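Local coordinates for protein alpha-rhamnosidase (Dictyoglomus thermophilum, PDB 6I60) that probably catalyses the hydrolysis of terminal non-reducing alpha-L-rhamnose residues from alpha-L-rhamnosides, at residues A835-G840 against A862-I867; N476-N481 against A828-V833. One frame throughout, in Å; residues are numbered along the deposited sequence.

Contact 1 (A835-G840 against A862-I867); sequences AGVRVG and ARLNTI
Residues 835-840 and 862-867 come closest at A835 and A862, whose CA atoms lie 5.7 Å apart, and no hydrogen bond spans the gap: the strands 837-841 and 859-866 belong to different sheets, A835 is the last residue of the helix leading into the first, and only side chains meet. The methyls of A835 and A862 face each other, CB to CB 3.5 Å, small side chains in keeping with so close an approach of the two backbones. G836 follows, its positive phi (108°) bringing the place of a beta carbon up against the carbonyl O of A835, so a residue without one suits the bend. V837 turns back to the partner strand and uses both branches. Its CG1, set between the backbone N and the carbonyl carbon (chi1 48°), reaches A862 CB at 3.8 Å. Its CG2, beside the carbonyl carbon, meets L864 CD1 at 3.9 Å, the two side chains approaching tip to tip. A beta-branched residue can thus serve two neighbours, while the longer leucine bridges the widening gap. The alternation of strand 859-866 puts A862 and L864 on this inner side and R863 on the other, where it forms salt bridges with E467 and E870. W844 packs on V837 and L864, Y831 of helix 826-835 lies against A862 and L864, and V871 and I873 of strand 869-877 extend the apolar layer between the sheets of the C-terminal beta-sandwich.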
loop_
_atom_site.group_PDB
_atom_site.type_symbol
_atom_site.label_atom_id
_atom_site.label_comp_id
_atom_site.label_asym_id
_atom_site.label_seq_id
_atom_site.Cartn_x
_atom_site.Cartn_y
_atom_site.Cartn_z
ATOM N N ALA A 835 -15.324 -9.315 -13.694
ATOM C CA ALA A 835 -14.757 -10.657 -13.616
ATOM C C ALA A 835 -15.650 -11.567 -12.782
ATOM O O ALA A 835 -16.122 -12.607 -13.260
ATOM C CB ALA A 835 -13.345 -10.594 -13.037
ATOM N N GLY A 836 -15.893 -11.189 -11.529
ATOM C CA GLY A 836 -16.896 -11.851 -10.721
ATOM C C GLY A 836 -16.375 -12.735 -9.606
ATOM O O GLY A 836 -16.954 -13.791 -9.338
ATOM N N VAL A 837 -15.298 -12.325 -8.941
ATOM C CA VAL A 837 -14.755 -13.062 -7.806
ATOM C C VAL A 837 -14.750 -12.135 -6.596
ATOM O O VAL A 837 -14.083 -11.093 -6.602
ATOM C CB VAL A 837 -13.351 -13.621 -8.096
ATOM C CG1 VAL A 837 -12.446 -12.558 -8.711
ATOM C CG2 VAL A 837 -12.739 -14.198 -6.828
ATOM N N ARG A 838 -15.515 -12.502 -5.569
ATOM C CA ARG A 838 -15.627 -11.712 -4.353
ATOM C C ARG A 838 -15.484 -12.620 -3.141
ATOM O O ARG A 838 -15.622 -13.842 -3.232
ATOM C CB ARG A 838 -16.966 -10.961 -4.273
ATOM C CG ARG A 838 -17.675 -10.787 -5.601
ATOM C CD ARG A 838 -18.878 -9.873 -5.466
ATOM N NE ARG A 838 -19.802 -10.331 -4.434
ATOM C CZ ARG A 838 -21.003 -10.845 -4.680
ATOM N NH1 ARG A 838 -21.433 -10.971 -5.929
ATOM N NH2 ARG A 838 -21.778 -11.233 -3.676
ATOM N N VAL A 839 -15.215 -12.003 -1.997
ATOM C CA VAL A 839 -15.044 -12.745 -0.754
ATOM C C VAL A 839 -16.415 -13.096 -0.190
ATOM O O VAL A 839 -17.268 -12.220 -0.002
ATOM C CB VAL A 839 -14.207 -11.937 0.252
ATOM C CG1 VAL A 839 -14.717 -10.505 0.353
ATOM C CG2 VAL A 839 -14.217 -12.606 1.609
ATOM N N GLY A 840 -16.637 -14.384 0.062
ATOM C CA GLY A 840 -17.886 -14.839 0.640
ATOM C C GLY A 840 -17.803 -14.945 2.147
ATOM O O GLY A 840 -18.758 -14.622 2.859
ATOM N N ALA A 862 -10.122 -12.821 -13.768
ATOM C CA ALA A 862 -9.364 -12.331 -12.625
ATOM C C ALA A 862 -8.688 -13.519 -11.963
ATOM O O ALA A 862 -9.356 -14.495 -11.608
ATOM C CB ALA A 862 -10.264 -11.597 -11.629
ATOM N N ARG A 863 -7.369 -13.446 -11.812
ATOM C CA ARG A 863 -6.598 -14.467 -11.114
ATOM C C ARG A 863 -5.910 -13.809 -9.927
ATOM O O ARG A 863 -5.109 -12.887 -10.107
ATOM C CB ARG A 863 -5.573 -15.123 -12.041
ATOM C CG ARG A 863 -4.640 -16.095 -11.338
ATOM C CD ARG A 863 -3.577 -16.641 -12.279
ATOM N NE ARG A 863 -2.408 -15.768 -12.364
ATOM C CZ ARG A 863 -1.447 -15.706 -11.446
ATOM N NH1 ARG A 863 -1.509 -16.465 -10.359
ATOM N NH2 ARG A 863 -0.422 -14.881 -11.611
ATOM N N LEU A 864 -6.226 -14.276 -8.721
ATOM C CA LEU A 864 -5.696 -13.705 -7.494
ATOM C C LEU A 864 -4.857 -14.733 -6.749
ATOM O O LEU A 864 -5.145 -15.933 -6.775
ATOM C CB LEU A 864 -6.821 -13.207 -6.574
ATOM C CG LEU A 864 -8.014 -12.505 -7.223
ATOM C CD1 LEU A 864 -9.247 -12.606 -6.337
ATOM C CD2 LEU A 864 -7.680 -11.055 -7.510
ATOM N N ASN A 865 -3.813 -14.250 -6.082
ATOM C CA ASN A 865 -3.001 -15.058 -5.176
ATOM C C ASN A 865 -3.317 -14.586 -3.760
ATOM O O ASN A 865 -2.742 -13.607 -3.279
ATOM C CB ASN A 865 -1.515 -14.929 -5.498
ATOM C CG ASN A 865 -0.639 -15.709 -4.534
ATOM O OD1 ASN A 865 -0.695 -16.939 -4.480
ATOM N ND2 ASN A 865 0.177 -14.995 -3.766
ATOM N N THR A 866 -4.238 -15.281 -3.101
ATOM C CA THR A 866 -4.737 -14.866 -1.800
ATOM C C THR A 866 -3.935 -15.536 -0.685
ATOM O O THR A 866 -2.890 -16.149 -0.918
ATOM C CB THR A 866 -6.223 -15.187 -1.682
ATOM O OG1 THR A 866 -6.390 -16.602 -1.526
ATOM C CG2 THR A 866 -6.969 -14.721 -2.926
ATOM N N ILE A 867 -4.430 -15.419 0.550
ATOM C CA ILE A 867 -3.770 -16.044 1.690
ATOM C C ILE A 867 -3.950 -17.556 1.682
ATOM O O ILE A 867 -3.193 -18.274 2.347
ATOM C CB ILE A 867 -4.288 -15.423 3.003
ATOM C CG1 ILE A 867 -3.153 -15.289 4.019
ATOM C CG2 ILE A 867 -5.450 -16.232 3.576
ATOM C CD1 ILE A 867 -2.066 -14.325 3.589
#

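Contact 2 (N476-N481 against A828-V833)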
loop_
_atom_site.group_PDB
_atom_site.type_symbol
_atom_site.label_atom_id
_atom_site.label_comp_id
_atom_site.label_asym_id
_atom_site.label_seq_id
_atom_site.Cartn_x
_atom_site.Cartn_y
_atom_site.Cartn_z
ATOM N N ASN A 476 -9.555 -1.993 -19.766
ATOM C CA ASN A 476 -8.175 -2.415 -19.548
ATOM C C ASN A 476 -7.248 -1.215 -19.385
ATOM O O ASN A 476 -6.306 -1.252 -18.585
ATOM C CB ASN A 476 -7.707 -3.300 -20.704
ATOM C CG ASN A 476 -8.462 -4.611 -20.777
ATOM O OD1 ASN A 476 -8.937 -5.124 -19.766
ATOM N ND2 ASN A 476 -8.575 -5.162 -21.979
ATOM N N LYS A 477 -7.498 -0.140 -20.139
ATOM C CA LYS A 477 -6.675 1.056 -20.005
ATOM C C LYS A 477 -6.937 1.758 -18.678
ATOM O O LYS A 477 -6.005 2.256 -18.039
ATOM C CB LYS A 477 -6.926 2.001 -21.179
ATOM C CG LYS A 477 -6.479 1.453 -22.527
ATOM C CD LYS A 477 -4.962 1.467 -22.662
ATOM C CE LYS A 477 -4.501 0.684 -23.887
ATOM N NZ LYS A 477 -3.048 0.346 -23.828
ATOM N N ILE A 478 -8.200 1.810 -18.247
ATOM C CA ILE A 478 -8.508 2.345 -16.923
ATOM C C ILE A 478 -7.850 1.492 -15.848
ATOM O O ILE A 478 -7.245 2.011 -14.901
ATOM C CB ILE A 478 -10.032 2.437 -16.720
ATOM C CG1 ILE A 478 -10.650 3.411 -17.724
ATOM C CG2 ILE A 478 -10.361 2.867 -15.294
ATOM C CD1 ILE A 478 -12.115 3.157 -17.992
ATOM N N HIS A 479 -7.947 0.166 -15.985
ATOM C CA HIS A 479 -7.291 -0.733 -15.043
ATOM C C HIS A 479 -5.779 -0.538 -15.058
ATOM O O HIS A 479 -5.124 -0.626 -14.012
ATOM C CB HIS A 479 -7.659 -2.181 -15.373
ATOM C CG HIS A 479 -6.857 -3.200 -14.624
ATOM N ND1 HIS A 479 -6.776 -3.219 -13.248
ATOM C CD2 HIS A 479 -6.105 -4.237 -15.059
ATOM C CE1 HIS A 479 -6.005 -4.222 -12.868
ATOM N NE2 HIS A 479 -5.586 -4.856 -13.948
ATOM N N HIS A 480 -5.207 -0.264 -16.234
ATOM C CA HIS A 480 -3.769 -0.031 -16.323
ATOM C C HIS A 480 -3.377 1.272 -15.637
ATOM O O HIS A 480 -2.307 1.362 -15.022
ATOM C CB HIS A 480 -3.332 -0.027 -17.792
ATOM C CG HIS A 480 -2.045 0.699 -18.046
ATOM N ND1 HIS A 480 -1.988 2.055 -18.293
ATOM C CD2 HIS A 480 -0.767 0.254 -18.104
ATOM C CE1 HIS A 480 -0.731 2.414 -18.483
ATOM N NE2 HIS A 480 0.030 1.340 -18.374
ATOM N N ASN A 481 -4.236 2.292 -15.722
ATOM C CA ASN A 481 -3.920 3.584 -15.122
ATOM C C ASN A 481 -3.984 3.532 -13.601
ATOM O O ASN A 481 -3.220 4.230 -12.925
ATOM C CB ASN A 481 -4.873 4.655 -15.656
ATOM C CG ASN A 481 -4.514 5.116 -17.059
ATOM O OD1 ASN A 481 -4.050 4.333 -17.888
ATOM N ND2 ASN A 481 -4.731 6.396 -17.330
ATOM N N ALA A 828 -11.691 -2.153 -8.045
ATOM C CA ALA A 828 -12.293 -3.219 -7.252
ATOM C C ALA A 828 -13.579 -3.726 -7.890
ATOM O O ALA A 828 -13.893 -4.917 -7.789
ATOM C CB ALA A 828 -12.560 -2.733 -5.828
ATOM N N TRP A 829 -14.329 -2.842 -8.551
ATOM C CA TRP A 829 -15.543 -3.265 -9.238
ATOM C C TRP A 829 -15.229 -4.179 -10.416
ATOM O O TRP A 829 -16.021 -5.076 -10.730
ATOM C CB TRP A 829 -16.331 -2.040 -9.702
ATOM C CG TRP A 829 -17.678 -2.360 -10.267
ATOM C CD1 TRP A 829 -18.765 -2.821 -9.585
ATOM C CD2 TRP A 829 -18.084 -2.239 -11.635
ATOM N NE1 TRP A 829 -19.822 -2.998 -10.443
ATOM C CE2 TRP A 829 -19.430 -2.647 -11.709
ATOM C CE3 TRP A 829 -17.438 -1.828 -12.806
ATOM C CZ2 TRP A 829 -20.144 -2.655 -12.905
ATOM C CZ3 TRP A 829 -18.150 -1.835 -13.994
ATOM C CH2 TRP A 829 -19.488 -2.246 -14.034
ATOM N N PHE A 830 -14.084 -3.974 -11.073
ATOM C CA PHE A 830 -13.711 -4.834 -12.192
ATOM C C PHE A 830 -13.460 -6.264 -11.731
ATOM O O PHE A 830 -13.791 -7.219 -12.444
ATOM C CB PHE A 830 -12.469 -4.279 -12.892
ATOM C CG PHE A 830 -12.659 -2.910 -13.476
ATOM C CD1 PHE A 830 -13.909 -2.484 -13.893
ATOM C CD2 PHE A 830 -11.582 -2.050 -13.614
ATOM C CE1 PHE A 830 -14.082 -1.225 -14.436
ATOM C CE2 PHE A 830 -11.747 -0.790 -14.154
ATOM C CZ PHE A 830 -13.000 -0.376 -14.566
ATOM N N TYR A 831 -12.878 -6.432 -10.543
ATOM C CA TYR A 831 -12.579 -7.765 -10.033
ATOM C C TYR A 831 -13.836 -8.473 -9.539
ATOM O O TYR A 831 -14.082 -9.632 -9.888
ATOM C CB TYR A 831 -11.551 -7.675 -8.903
ATOM C CG TYR A 831 -10.118 -7.506 -9.355
ATOM C CD1 TYR A 831 -9.582 -6.244 -9.570
ATOM C CD2 TYR A 831 -9.296 -8.608 -9.547
ATOM C CE1 TYR A 831 -8.270 -6.084 -9.974
ATOM C CE2 TYR A 831 -7.981 -8.458 -9.952
ATOM C CZ TYR A 831 -7.475 -7.194 -10.163
ATOM O OH TYR A 831 -6.170 -7.037 -10.564
ATOM N N ARG A 832 -14.645 -7.783 -8.729
ATOM C CA ARG A 832 -15.738 -8.435 -8.017
ATOM C C ARG A 832 -16.989 -8.605 -8.874
ATOM O O ARG A 832 -17.778 -9.524 -8.624
ATOM C CB ARG A 832 -16.087 -7.643 -6.755
ATOM C CG ARG A 832 -14.905 -7.356 -5.840
ATOM C CD ARG A 832 -15.322 -6.553 -4.610
ATOM N NE ARG A 832 -16.560 -5.807 -4.826
ATOM C CZ ARG A 832 -17.689 -6.019 -4.157
ATOM N NH1 ARG A 832 -17.746 -6.958 -3.221
ATOM N NH2 ARG A 832 -18.767 -5.293 -4.426
ATOM N N VAL A 833 -17.202 -7.744 -9.868
ATOM C CA VAL A 833 -18.434 -7.743 -10.657
ATOM C C VAL A 833 -18.173 -8.163 -12.103
ATOM O O VAL A 833 -18.726 -9.157 -12.577
ATOM C CB VAL A 833 -19.139 -6.370 -10.586
ATOM C CG1 VAL A 833 -20.266 -6.295 -11.604
ATOM C CG2 VAL A 833 -19.667 -6.132 -9.184
#
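I478 is the first residue of 476-481 to touch helix 828-833; the axes of the two segments approach to 11.2 Å, with an angle of 123° between their N-to-C directions. With CG2 anti to the backbone N and CG1 beside it (chi1 -63°), the CG2 methyl meets the edge of the F830 ring, near its plane, 4.1 Å from CE2. The branched isoleucine and the broad phenylalanine ring can meet across this separation, their side chains crossing at about a right angle. One residue on, H479 supplies two contacts. Its CB lies 4.3 Å from F830 CD2, and its ring, carried across by CG anti to the backbone N (chi1 170°), brings CE1 to within 3.6 Å of Y831 OH. The histidine and tyrosine planes are inclined at 77°, but the meeting is oblique, and both polar ends bond to other residues: H479 ND1 to D827 and Y831 OH to N520. Histidine and tyrosine suit this buried seam because each joins an apolar ring surface to a polar atom that can be satisfied. Around them, F468 meets the H479 ring edge-to-face, F792 packs on I478, and the ring of F519 meets that of Y831. Helices 473-488 and 826-835 are the first and last helices within the six-hairpin glycosidase region, so their packing is consistent with closure of the helical ring in an (alpha/alpha)6 barrel.

How the contacts relate
Both contacts are buried, and helix 826-835 joins them: it packs on helix 473-488 in contact 2, then runs on into the strand of contact 1, their centres about 13 Å apart. Probable backbone bonds from A835 N to F830 O and from G836 N to Y831 O, each spanning five residues, end the helix in wider, pi-type turns. Y831 serves both contacts: the flank of its ring, at CD2, packs on L864 CD2 at 3.6 Å, while its hydroxyl is used at the helix-helix contact. Contact 1 is purely aliphatic, joining the helix end and the strand after it to a strand of the other sheet; contact 2 mixes aromatic rings with polar ends bonded to D827 of the same helix 826-835 and N520 of helix 514-520.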